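Cell division control protein Cdc48 (Mycobacterium smegmatis, PDB 5E7P) binds adenine nucleotides and probably hydrolyses ATP, as a member of the AAA ATPase family with two AAA modules. Local coordinates at residues R27-A32 with T81-D86; V40-E45 with A68-A73; E304-V309 with A345-A350; V290-P295 with L323-V328. All blocks are in the same frame, centred on the assembly; numbering follows the deposited sequence.

Interaction 1: residues R27-A32 with T81-D86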
loop_
_atom_site.group_PDB
_atom_site.type_symbol
_atom_site.label_atom_id
_atom_site.label_comp_id
_atom_site.label_asym_id
_atom_site.label_seq_id
_atom_site.Cartn_x
_atom_site.Cartn_y
_atom_site.Cartn_z
ATOM N N ARG A 27 -6.231 -30.531 -1.036
ATOM C CA ARG A 27 -7.629 -30.947 -1.063
ATOM C C ARG A 27 -8.511 -29.882 -1.707
ATOM O O ARG A 27 -8.250 -28.687 -1.585
ATOM C CB ARG A 27 -8.129 -31.272 0.345
ATOM C CG ARG A 27 -7.341 -32.372 1.040
ATOM C CD ARG A 27 -8.071 -32.884 2.272
ATOM N NE ARG A 27 -8.668 -31.798 3.047
ATOM C CZ ARG A 27 -9.244 -31.955 4.235
ATOM N NH1 ARG A 27 -9.762 -30.909 4.867
ATOM N NH2 ARG A 27 -9.300 -33.158 4.793
ATOM N N LEU A 28 -9.557 -30.330 -2.394
ATOM C CA LEU A 28 -10.466 -29.432 -3.094
ATOM C C LEU A 28 -11.342 -28.658 -2.115
ATOM O O LEU A 28 -12.074 -29.250 -1.320
ATOM C CB LEU A 28 -11.333 -30.224 -4.079
ATOM C CG LEU A 28 -12.224 -29.483 -5.085
ATOM C CD1 LEU A 28 -13.611 -29.206 -4.518
ATOM C CD2 LEU A 28 -11.567 -28.188 -5.553
ATOM N N ASN A 29 -11.262 -27.333 -2.175
ATOM C CA ASN A 29 -12.120 -26.478 -1.367
ATOM C C ASN A 29 -13.558 -26.601 -1.852
ATOM O O ASN A 29 -13.878 -26.216 -2.975
ATOM C CB ASN A 29 -11.650 -25.024 -1.438
ATOM C CG ASN A 29 -12.227 -24.166 -0.325
ATOM O OD1 ASN A 29 -13.356 -24.379 0.118
ATOM N ND2 ASN A 29 -11.450 -23.191 0.136
ATOM N N THR A 30 -14.421 -27.141 -0.999
ATOM C CA THR A 30 -15.797 -27.443 -1.384
ATOM C C THR A 30 -16.746 -26.254 -1.230
ATOM O O THR A 30 -17.857 -26.267 -1.762
ATOM C CB THR A 30 -16.349 -28.636 -0.582
ATOM O OG1 THR A 30 -16.222 -28.369 0.820
ATOM C CG2 THR A 30 -15.583 -29.907 -0.921
ATOM N N SER A 31 -16.310 -25.230 -0.503
ATOM C CA SER A 31 -17.132 -24.043 -0.296
ATOM C C SER A 31 -17.105 -23.127 -1.517
ATOM O O SER A 31 -16.056 -22.599 -1.884
ATOM C CB SER A 31 -16.670 -23.278 0.946
ATOM O OG SER A 31 -17.459 -22.118 1.150
ATOM N N ALA A 32 -18.266 -22.940 -2.140
ATOM C CA ALA A 32 -18.374 -22.108 -3.336
ATOM C C ALA A 32 -18.110 -20.634 -3.038
ATOM O O ALA A 32 -17.659 -19.888 -3.908
ATOM C CB ALA A 32 -19.741 -22.282 -3.981
ATOM N N THR A 81 -2.374 -30.052 5.315
ATOM C CA THR A 81 -3.346 -29.939 4.234
ATOM C C THR A 81 -3.535 -28.501 3.746
ATOM O O THR A 81 -3.719 -27.577 4.541
ATOM C CB THR A 81 -4.716 -30.518 4.645
ATOM O OG1 THR A 81 -4.589 -31.923 4.893
ATOM C CG2 THR A 81 -5.743 -30.296 3.545
ATOM N N ALA A 82 -3.480 -28.322 2.429
ATOM C CA ALA A 82 -3.782 -27.039 1.812
ATOM C C ALA A 82 -5.087 -27.147 1.032
ATOM O O ALA A 82 -5.318 -28.135 0.336
ATOM C CB ALA A 82 -2.655 -26.616 0.898
ATOM N N LEU A 83 -5.942 -26.137 1.156
ATOM C CA LEU A 83 -7.208 -26.124 0.431
ATOM C C LEU A 83 -7.121 -25.255 -0.815
ATOM O O LEU A 83 -6.878 -24.050 -0.734
ATOM C CB LEU A 83 -8.351 -25.645 1.326
ATOM C CG LEU A 83 -8.719 -26.555 2.496
ATOM C CD1 LEU A 83 -9.966 -26.037 3.195
ATOM C CD2 LEU A 83 -8.920 -27.981 2.016
ATOM N N LEU A 84 -7.322 -25.879 -1.970
ATOM C CA LEU A 84 -7.261 -25.178 -3.242
ATOM C C LEU A 84 -8.602 -25.296 -3.958
ATOM O O LEU A 84 -9.246 -26.344 -3.910
ATOM C CB LEU A 84 -6.145 -25.754 -4.123
ATOM C CG LEU A 84 -4.672 -25.484 -3.783
ATOM C CD1 LEU A 84 -4.237 -26.163 -2.493
ATOM C CD2 LEU A 84 -3.776 -25.927 -4.930
ATOM N N ASP A 85 -9.028 -24.219 -4.611
ATOM C CA ASP A 85 -10.237 -24.272 -5.425
ATOM C C ASP A 85 -9.943 -24.937 -6.769
ATOM O O ASP A 85 -8.796 -25.288 -7.054
ATOM C CB ASP A 85 -10.848 -22.879 -5.611
ATOM C CG ASP A 85 -9.839 -21.846 -6.079
ATOM O OD1 ASP A 85 -8.950 -22.189 -6.883
ATOM O OD2 ASP A 85 -9.941 -20.679 -5.646
ATOM N N ASP A 86 -10.974 -25.108 -7.590
ATOM C CA ASP A 86 -10.832 -25.830 -8.852
ATOM C C ASP A 86 -9.833 -25.188 -9.815
ATOM O O ASP A 86 -9.052 -25.887 -10.459
ATOM C CB ASP A 86 -12.191 -26.017 -9.534
ATOM C CG ASP A 86 -12.983 -24.727 -9.631
ATOM O OD1 ASP A 86 -12.371 -23.639 -9.581
ATOM O OD2 ASP A 86 -14.224 -24.803 -9.762
HETATM O O HOH W 1 -8.855 -22.376 -1.281
#
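Arg27 and Leu83 run side by side on one face of a parallel strand pair, their side chains pointing the same way, while Thr81 reaches across Arg27 at about a right angle. CG of Arg27 lies beside the backbone N (chi1 -59°), and the chain bends at chi3, bringing Arg27 NE beside the Thr81 methyl, 3.3 Å from CG2, obliquely to the guanidinium plane. Leu83 CD2 instead meets that plane at its edge, and also packs on Arg27 CB at 3.8 Å.

Leu28 and Leu84 occupy the other face. With CG of Leu28 anti to the backbone N (chi1 -171°), CD2 swings in to 3.4 Å from Leu84 O.

The backbones are joined by Arg27 N to Ala82 O (2.9 Å), Leu84 N to Arg27 O (3.0 Å) and Asn29 N to Leu84 O (2.8 Å); in the last, the donor stands well above the carbonyl plane. Asn29 then turns the chain: its OD1 accepts from Ser31 N in an Asx turn, at 3.1 Å. Its ND2 donates to Asp34 and to a water that also binds Leu83 O, so both ends of this buried amide are engaged. Just after the partner strand, Asp85 is the N-cap of helix 86-92, with OD1 bonded to Thr88 OG1 and OD2 to Arg36 N, and Asp86 forms a salt bridge with Arg36.

Strand 81-84 runs parallel to strand 22-28 and also bonds through Leu83 to Arg41 of strand 39-42, closing a barrel consistent with the double-psi beta-barrel of Cdc48-type N-terminal domains.

Interaction 2: residues V40-E45 with A68-A73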
loop_
_atom_site.group_PDB
_atom_site.type_symbol
_atom_site.label_atom_id
_atom_site.label_comp_id
_atom_site.label_asym_id
_atom_site.label_seq_id
_atom_site.Cartn_x
_atom_site.Cartn_y
_atom_site.Cartn_z
ATOM N N VAL A 40 -5.920 -19.462 -1.328
ATOM C CA VAL A 40 -5.597 -20.817 -0.896
ATOM C C VAL A 40 -5.546 -20.882 0.636
ATOM O O VAL A 40 -4.951 -20.020 1.282
ATOM C CB VAL A 40 -4.266 -21.309 -1.518
ATOM C CG1 VAL A 40 -3.136 -20.330 -1.223
ATOM C CG2 VAL A 40 -3.919 -22.707 -1.027
ATOM N N ARG A 41 -6.189 -21.896 1.210
ATOM C CA ARG A 41 -6.293 -22.011 2.664
ATOM C C ARG A 41 -5.153 -22.827 3.282
ATOM O O ARG A 41 -4.986 -24.013 2.992
ATOM C CB ARG A 41 -7.647 -22.606 3.062
ATOM C CG ARG A 41 -8.847 -21.727 2.743
ATOM C CD ARG A 41 -8.922 -20.529 3.677
ATOM N NE ARG A 41 -9.992 -19.609 3.299
ATOM C CZ ARG A 41 -10.122 -18.375 3.778
ATOM N NH1 ARG A 41 -9.247 -17.905 4.658
ATOM N NH2 ARG A 41 -11.123 -17.605 3.373
ATOM N N LEU A 42 -4.379 -22.176 4.143
ATOM C CA LEU A 42 -3.247 -22.814 4.801
ATOM C C LEU A 42 -3.391 -22.762 6.317
ATOM O O LEU A 42 -3.938 -21.805 6.865
ATOM C CB LEU A 42 -1.942 -22.133 4.387
ATOM C CG LEU A 42 -1.554 -22.219 2.911
ATOM C CD1 LEU A 42 -0.369 -21.314 2.609
ATOM C CD2 LEU A 42 -1.240 -23.656 2.539
ATOM N N HIS A 43 -2.899 -23.796 6.988
ATOM C CA HIS A 43 -2.852 -23.810 8.442
ATOM C C HIS A 43 -1.881 -22.732 8.909
ATOM O O HIS A 43 -0.881 -22.467 8.243
ATOM C CB HIS A 43 -2.397 -25.183 8.938
ATOM C CG HIS A 43 -2.641 -25.413 10.397
ATOM N ND1 HIS A 43 -1.788 -24.954 11.376
ATOM C CD2 HIS A 43 -3.644 -26.056 11.043
ATOM C CE1 HIS A 43 -2.255 -25.302 12.563
ATOM N NE2 HIS A 43 -3.379 -25.971 12.387
ATOM N N PRO A 44 -2.180 -22.089 10.045
ATOM C CA PRO A 44 -1.301 -21.047 10.588
ATOM C C PRO A 44 0.130 -21.529 10.828
ATOM O O PRO A 44 1.067 -20.735 10.723
ATOM C CB PRO A 44 -1.965 -20.698 11.920
ATOM C CG PRO A 44 -3.407 -20.987 11.695
ATOM C CD PRO A 44 -3.447 -22.186 10.792
ATOM N N GLU A 45 0.294 -22.810 11.145
ATOM C CA GLU A 45 1.626 -23.361 11.369
ATOM C C GLU A 45 2.450 -23.349 10.082
ATOM O O GLU A 45 3.670 -23.177 10.118
ATOM C CB GLU A 45 1.549 -24.777 11.940
ATOM C CG GLU A 45 2.908 -25.356 12.289
ATOM C CD GLU A 45 2.814 -26.675 13.020
ATOM O OE1 GLU A 45 1.685 -27.153 13.259
ATOM O OE2 GLU A 45 3.877 -27.232 13.360
ATOM N N ALA A 68 -1.025 -17.944 -5.452
ATOM C CA ALA A 68 -2.294 -17.589 -4.836
ATOM C C ALA A 68 -2.057 -16.836 -3.534
ATOM O O ALA A 68 -0.936 -16.790 -3.031
ATOM C CB ALA A 68 -3.134 -18.834 -4.594
ATOM N N VAL A 69 -3.119 -16.244 -2.998
ATOM C CA VAL A 69 -3.043 -15.510 -1.742
ATOM C C VAL A 69 -3.291 -16.448 -0.566
ATOM O O VAL A 69 -4.283 -17.181 -0.543
ATOM C CB VAL A 69 -4.070 -14.358 -1.704
ATOM C CG1 VAL A 69 -4.053 -13.656 -0.347
ATOM C CG2 VAL A 69 -3.795 -13.369 -2.828
ATOM N N ALA A 70 -2.388 -16.430 0.409
ATOM C CA ALA A 70 -2.528 -17.295 1.575
ATOM C C ALA A 70 -3.604 -16.787 2.525
ATOM O O ALA A 70 -3.472 -15.715 3.117
ATOM C CB ALA A 70 -1.202 -17.442 2.305
ATOM N N GLY A 71 -4.672 -17.564 2.660
ATOM C CA GLY A 71 -5.702 -17.284 3.641
ATOM C C GLY A 71 -5.661 -18.341 4.726
ATOM O O GLY A 71 -5.343 -19.498 4.454
ATOM N N VAL A 72 -5.970 -17.951 5.959
ATOM C CA VAL A 72 -5.930 -18.886 7.076
ATOM C C VAL A 72 -7.050 -19.919 6.975
ATOM O O VAL A 72 -8.218 -19.571 6.792
ATOM C CB VAL A 72 -6.003 -18.158 8.433
ATOM C CG1 VAL A 72 -6.105 -19.162 9.572
ATOM C CG2 VAL A 72 -4.787 -17.263 8.617
ATOM N N ALA A 73 -6.682 -21.193 7.086
ATOM C CA ALA A 73 -7.647 -22.281 7.013
ATOM C C ALA A 73 -8.513 -22.318 8.262
ATOM O O ALA A 73 -8.049 -22.013 9.362
ATOM C CB ALA A 73 -6.934 -23.610 6.826
#
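Val40, Arg41 and Leu42 pair in parallel with Ala70, Gly71 and Val72, the two strand axes approaching to 4.6 Å at the strongly twisted angle of 47°. Such twist suits a small closed barrel, and both strands belong to the Cdc48 N-terminal domain, probably a double-psi beta-barrel. Four backbone bonds alternate between the chains: Val40 N to Val69 O, Gly71 N to Val40 O, Leu42 N to Gly71 O and Ala73 N to Leu42 O. In the last, 2.8 Å long, Ala73 N stands above the carbonyl plane of Leu42, just past the end of strand 65-72.

Apolar side chains fill one face. Val40 CG1, placed between its backbone N and carbonyl carbon (chi1 54°), touches Ala68 CB at 3.7 Å, and Leu42 CD1 rests on Ala70 CB at 4.0 Å. Leu84 and Ala82 of the neighbouring strand 81-84 pack on Val40 and Leu42. Beyond the strand, the ring of Pro44 lies across the Val72 side chain at about a right angle, CG to CG1 3.9 Å. His43 caps the helix that starts here, its ND1 accepting in the ring plane from Glu45 N at 3.0 Å.

Arg41 projects from the other face. Its CB touches Ala73 CB, and a bend at chi2 (-72°) folds the chain back across the backbone of Gly71, which carries no side chain. Its NH2 has a salt bridge to Asp34 and a bond to Thr464 O, while NH1 donates to Val72 O at 2.9 Å in a bent bond, tilted from the guanidinium plane and above that carbonyl's plane.

Interaction 3: residues E304-V309 with A345-A350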
loop_
_atom_site.group_PDB
_atom_site.type_symbol
_atom_site.label_atom_id
_atom_site.label_comp_id
_atom_site.label_asym_id
_atom_site.label_seq_id
_atom_site.Cartn_x
_atom_site.Cartn_y
_atom_site.Cartn_z
ATOM N N GLU A 304 4.376 6.209 -30.295
ATOM C CA GLU A 304 2.936 6.401 -30.169
ATOM C C GLU A 304 2.618 7.004 -28.809
ATOM O O GLU A 304 1.602 7.677 -28.634
ATOM C CB GLU A 304 2.201 5.072 -30.341
ATOM C CG GLU A 304 1.614 4.866 -31.728
ATOM C CD GLU A 304 0.450 5.798 -32.009
ATOM O OE1 GLU A 304 0.370 6.331 -33.138
ATOM O OE2 GLU A 304 -0.388 5.993 -31.100
ATOM N N ARG A 305 3.501 6.757 -27.849
ATOM C CA ARG A 305 3.359 7.298 -26.506
ATOM C C ARG A 305 3.510 8.816 -26.532
ATOM O O ARG A 305 2.728 9.540 -25.917
ATOM C CB ARG A 305 4.395 6.664 -25.572
ATOM C CG ARG A 305 4.377 7.204 -24.158
ATOM C CD ARG A 305 4.690 6.118 -23.139
ATOM N NE ARG A 305 6.110 5.804 -23.025
ATOM C CZ ARG A 305 6.653 4.653 -23.406
ATOM N NH1 ARG A 305 5.899 3.699 -23.937
ATOM N NH2 ARG A 305 7.953 4.455 -23.255
ATOM N N LEU A 306 4.514 9.292 -27.260
ATOM C CA LEU A 306 4.773 10.723 -27.362
ATOM C C LEU A 306 3.634 11.452 -28.067
ATOM O O LEU A 306 3.249 12.552 -27.664
ATOM C CB LEU A 306 6.089 10.974 -28.098
ATOM C CG LEU A 306 6.482 12.438 -28.292
ATOM C CD1 LEU A 306 6.610 13.145 -26.952
ATOM C CD2 LEU A 306 7.776 12.536 -29.086
ATOM N N ARG A 307 3.102 10.834 -29.118
ATOM C CA ARG A 307 2.012 11.425 -29.889
ATOM C C ARG A 307 0.753 11.574 -29.042
ATOM O O ARG A 307 0.025 12.560 -29.162
ATOM C CB ARG A 307 1.701 10.582 -31.128
ATOM C CG ARG A 307 0.548 11.123 -31.962
ATOM C CD ARG A 307 -0.270 9.995 -32.565
ATOM N NE ARG A 307 -0.524 8.935 -31.592
ATOM C CZ ARG A 307 -1.475 8.977 -30.663
ATOM N NH1 ARG A 307 -1.625 7.960 -29.821
ATOM N NH2 ARG A 307 -2.274 10.032 -30.568
ATOM N N SER A 308 0.502 10.585 -28.191
ATOM C CA SER A 308 -0.672 10.596 -27.326
ATOM C C SER A 308 -0.627 11.761 -26.334
ATOM O O SER A 308 -1.624 12.455 -26.133
ATOM C CB SER A 308 -0.795 9.262 -26.585
ATOM O OG SER A 308 -2.052 9.151 -25.944
ATOM N N VAL A 309 0.536 11.966 -25.722
ATOM C CA VAL A 309 0.749 13.074 -24.795
ATOM C C VAL A 309 0.639 14.409 -25.526
ATOM O O VAL A 309 0.056 15.365 -25.017
ATOM C CB VAL A 309 2.132 12.966 -24.110
ATOM C CG1 VAL A 309 2.442 14.220 -23.305
ATOM C CG2 VAL A 309 2.189 11.736 -23.225
ATOM N N ALA A 345 11.062 10.529 -22.409
ATOM C CA ALA A 345 10.563 11.234 -21.233
ATOM C C ALA A 345 10.880 12.719 -21.313
ATOM O O ALA A 345 10.101 13.551 -20.850
ATOM C CB ALA A 345 11.139 10.631 -19.954
ATOM N N THR A 346 12.025 13.045 -21.907
ATOM C CA THR A 346 12.420 14.439 -22.082
ATOM C C THR A 346 11.421 15.193 -22.955
ATOM O O THR A 346 11.037 16.322 -22.639
ATOM C CB THR A 346 13.833 14.562 -22.681
ATOM O OG1 THR A 346 14.797 14.138 -21.711
ATOM C CG2 THR A 346 14.128 16.006 -23.075
ATOM N N LEU A 347 10.988 14.558 -24.039
ATOM C CA LEU A 347 10.016 15.168 -24.943
ATOM C C LEU A 347 8.616 15.208 -24.337
ATOM O O LEU A 347 7.862 16.163 -24.552
ATOM C CB LEU A 347 9.995 14.439 -26.288
ATOM C CG LEU A 347 11.275 14.566 -27.118
ATOM C CD1 LEU A 347 11.127 13.862 -28.452
ATOM C CD2 LEU A 347 11.636 16.025 -27.322
ATOM N N ILE A 348 8.268 14.168 -23.585
ATOM C CA ILE A 348 6.981 14.129 -22.904
ATOM C C ILE A 348 6.895 15.254 -21.875
ATOM O O ILE A 348 5.878 15.942 -21.777
ATOM C CB ILE A 348 6.734 12.769 -22.228
ATOM C CG1 ILE A 348 6.640 11.668 -23.284
ATOM C CG2 ILE A 348 5.457 12.804 -21.406
ATOM C CD1 ILE A 348 6.423 10.289 -22.707
ATOM N N LEU A 349 7.979 15.446 -21.126
ATOM C CA LEU A 349 8.058 16.516 -20.134
ATOM C C LEU A 349 7.982 17.899 -20.782
ATOM O O LEU A 349 7.429 18.837 -20.207
ATOM C CB LEU A 349 9.338 16.385 -19.303
ATOM C CG LEU A 349 9.356 15.243 -18.278
ATOM C CD1 LEU A 349 10.778 14.853 -17.920
ATOM C CD2 LEU A 349 8.590 15.624 -17.024
ATOM N N ALA A 350 8.535 18.019 -21.984
ATOM C CA ALA A 350 8.507 19.279 -22.717
ATOM C C ALA A 350 7.083 19.654 -23.104
ATOM O O ALA A 350 6.727 20.830 -23.107
ATOM C CB ALA A 350 9.390 19.199 -23.949
#
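Leu306 and Leu347 interlock where two nearly parallel helices lie side by side, their axes 9.6 Å apart and 7° from parallel. With CG anti to the backbone N (chi1 179°), the Leu306 side chain stretches across the groove, and both its methyls lie against Leu347: CD1 lies 3.7 Å from Leu347 CB, and CD2 lies 3.7 Å from Leu347 CD1. Leu347 comes from the solvent-exposed flank.

Ile348 sits deeper and is met by three residues, two along its CG1-CD1 branch and one at CG2. The CG1 branch, beside the backbone N (chi1 -64°) and extended beyond, sends CD1 to 4.0 Å from Arg305 CG. CG1 itself packs against Leu306 CD1, at 4.0 Å. The other branch, CG2, meets Val309, whose side chain crosses it at about a right angle; Val309 CG1 and Ile348 CG2 are 3.8 Å apart. The side-chain contacts across the pair are apolar: Arg305 contributes its aliphatic part, then bends at chi2 and chi3 so that its guanidinium pairs with Glu342 in a salt bridge.

Val344 and Glu351 of helix 344-356 extend the contact with helix 302-319, Val344 touching Arg305 and Leu306, and Glu351 touching Val309. Val297 of helix 294-299 also touches Arg305 and Ser308, while Ser308 OG bonds to Gly213 O. The two helices lie along the same side of the AAA nucleotide-binding fold, with the strand residue Leu292 packing beneath Ser308 and Val309.

Interaction 4: residues V290-P295 with L323-V328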
loop_
_atom_site.group_PDB
_atom_site.type_symbol
_atom_site.label_atom_id
_atom_site.label_comp_id
_atom_site.label_asym_id
_atom_site.label_seq_id
_atom_site.Cartn_x
_atom_site.Cartn_y
_atom_site.Cartn_z
ATOM N N VAL A 290 -9.106 17.114 -19.628
ATOM C CA VAL A 290 -8.475 16.233 -20.594
ATOM C C VAL A 290 -7.699 15.178 -19.817
ATOM O O VAL A 290 -6.703 15.485 -19.161
ATOM C CB VAL A 290 -7.527 17.004 -21.524
ATOM C CG1 VAL A 290 -6.857 16.053 -22.506
ATOM C CG2 VAL A 290 -8.292 18.095 -22.260
ATOM N N GLU A 291 -8.169 13.936 -19.882
ATOM C CA GLU A 291 -7.610 12.876 -19.053
ATOM C C GLU A 291 -6.884 11.788 -19.842
ATOM O O GLU A 291 -7.408 11.252 -20.820
ATOM C CB GLU A 291 -8.701 12.248 -18.183
ATOM C CG GLU A 291 -8.198 11.167 -17.244
ATOM C CD GLU A 291 -9.278 10.673 -16.298
ATOM O OE1 GLU A 291 -9.064 9.631 -15.645
ATOM O OE2 GLU A 291 -10.339 11.329 -16.207
ATOM N N LEU A 292 -5.670 11.476 -19.401
ATOM C CA LEU A 292 -4.922 10.336 -19.913
ATOM C C LEU A 292 -4.799 9.297 -18.812
ATOM O O LEU A 292 -4.609 9.641 -17.644
ATOM C CB LEU A 292 -3.517 10.754 -20.355
ATOM C CG LEU A 292 -3.325 11.399 -21.728
ATOM C CD1 LEU A 292 -1.863 11.753 -21.932
ATOM C CD2 LEU A 292 -3.803 10.467 -22.825
ATOM N N ASP A 293 -4.909 8.027 -19.184
ATOM C CA ASP A 293 -4.612 6.953 -18.250
ATOM C C ASP A 293 -3.134 6.608 -18.354
ATOM O O ASP A 293 -2.706 5.973 -19.318
ATOM C CB ASP A 293 -5.465 5.715 -18.528
ATOM C CG ASP A 293 -5.260 4.626 -17.488
ATOM O OD1 ASP A 293 -5.137 4.962 -16.293
ATOM O OD2 ASP A 293 -5.213 3.437 -17.862
ATOM N N GLY A 294 -2.364 7.047 -17.362
ATOM C CA GLY A 294 -0.932 6.805 -17.298
ATOM C C GLY A 294 -0.447 5.424 -17.707
ATOM O O GLY A 294 0.463 5.310 -18.531
ATOM N N PRO A 295 -1.036 4.365 -17.127
ATOM C CA PRO A 295 -0.624 3.007 -17.495
ATOM C C PRO A 295 -0.908 2.650 -18.953
ATOM O O PRO A 295 -0.053 2.039 -19.592
ATOM C CB PRO A 295 -1.461 2.126 -16.563
ATOM C CG PRO A 295 -1.731 2.985 -15.389
ATOM C CD PRO A 295 -1.915 4.365 -15.946
ATOM N N LEU A 323 -5.505 19.362 -17.460
ATOM C CA LEU A 323 -4.888 18.152 -17.994
ATOM C C LEU A 323 -4.610 17.209 -16.833
ATOM O O LEU A 323 -3.845 17.539 -15.924
ATOM C CB LEU A 323 -3.586 18.468 -18.737
ATOM C CG LEU A 323 -2.871 17.269 -19.378
ATOM C CD1 LEU A 323 -3.682 16.690 -20.536
ATOM C CD2 LEU A 323 -1.473 17.642 -19.846
ATOM N N PHE A 324 -5.245 16.043 -16.855
ATOM C CA PHE A 324 -5.115 15.089 -15.760
ATOM C C PHE A 324 -4.547 13.751 -16.224
ATOM O O PHE A 324 -5.101 13.098 -17.110
ATOM C CB PHE A 324 -6.465 14.896 -15.052
ATOM C CG PHE A 324 -6.481 13.762 -14.063
ATOM C CD1 PHE A 324 -5.457 13.605 -13.139
ATOM C CD2 PHE A 324 -7.534 12.859 -14.044
ATOM C CE1 PHE A 324 -5.475 12.560 -12.229
ATOM C CE2 PHE A 324 -7.560 11.814 -13.133
ATOM C CZ PHE A 324 -6.531 11.664 -12.226
ATOM N N ILE A 325 -3.434 13.353 -15.618
ATOM C CA ILE A 325 -2.849 12.043 -15.875
ATOM C C ILE A 325 -2.894 11.180 -14.618
ATOM O O ILE A 325 -2.154 11.412 -13.661
ATOM C CB ILE A 325 -1.396 12.145 -16.390
ATOM C CG1 ILE A 325 -1.348 12.955 -17.686
ATOM C CG2 ILE A 325 -0.821 10.764 -16.627
ATOM C CD1 ILE A 325 0.047 13.141 -18.239
ATOM N N ALA A 326 -3.779 10.189 -14.624
ATOM C CA ALA A 326 -3.906 9.273 -13.501
ATOM C C ALA A 326 -2.742 8.290 -13.488
ATOM O O ALA A 326 -2.450 7.651 -14.501
ATOM C CB ALA A 326 -5.231 8.529 -13.568
ATOM N N ASP A 327 -2.076 8.188 -12.340
ATOM C CA ASP A 327 -0.960 7.263 -12.155
ATOM C C ASP A 327 0.154 7.502 -13.176
ATOM O O ASP A 327 0.455 6.650 -14.017
ATOM C CB ASP A 327 -1.451 5.812 -12.173
ATOM C CG ASP A 327 -2.540 5.559 -11.140
ATOM O OD1 ASP A 327 -2.209 5.433 -9.940
ATOM O OD2 ASP A 327 -3.727 5.495 -11.526
ATOM N N VAL A 328 0.763 8.678 -13.070
ATOM C CA VAL A 328 1.767 9.145 -14.015
ATOM C C VAL A 328 3.103 8.414 -13.839
ATOM O O VAL A 328 3.995 8.520 -14.680
ATOM C CB VAL A 328 1.960 10.680 -13.881
ATOM C CG1 VAL A 328 2.688 11.016 -12.588
ATOM C CG2 VAL A 328 2.691 11.262 -15.095
HETATM O O HOH W 2 -4.861 4.907 -13.580
#
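Val290 to Asp293 run parallel to Leu323 to Ala326, residue opposite residue, with strand axes 4.7 Å apart and 19° from parallel. They are neighbouring strands of the AAA P-loop NTPase core, joined by a beta-alpha-beta crossover through helices 294-299 and 302-319; strand 321-326 holds the position of the Walker B strand in this family. Backbone bonds alternate between them: Phe324 N to Val290 O, Leu292 N to Phe324 O, Ala326 N to Leu292 O.

Side chains sort by face. Val290 CG1 meets Leu323 CD1 at 3.8 Å, and Leu292 CB meets Ile325 CG1 at 4.1 Å, an apolar layer beneath helix 302-319. On the other face Glu291 and Phe324 lie side by side. Each has its CG anti to the backbone N (chi1 -178° for Glu291), and with the Glu291 chain extended beyond CG the carboxylate lies alongside the ring, obliquely, the two planes 53° apart: Glu291 CD is 3.6 Å from Phe324 CD2. Glu291 OE1 is in a salt bridge with Arg281 of helix 276-283, against which Phe324 also packs, touching Ala277 and Val280.

Asp327 follows the strand, with its side chain about 5 Å from that of Lys276 of the ADP site. Pro295 CD rests on Ala326 O at 3.6 Å. Beside it, Gly294 N, at the start of helix 294-299, donates to the same Ala326 O at 2.9 Å, in the carbonyl plane but bent at the hydrogen.

The four contacts fall into two pairs. Interactions 1 and 2, centres 11 Å apart, share the probable barrel of the N-terminal domain: Leu83 N probably bonds to Arg41 O at 3.0 Å, and both segments of interaction 2 fall in the chain between those of interaction 1. Interactions 3 and 4, centres 13 Å apart, alternate along the chain of the first AAA module, where helix 302-319 lies on the sheet and Leu292 CD2 meets Ser308 OG at 3.8 Å. The pairs are well separated, with about 20 Å between the nearest atoms of interactions 2 and 4. Interaction 4 borders the nucleotide: the Asp327 side chain is about 5 Å from bound ADP, whereas the others lie away from it.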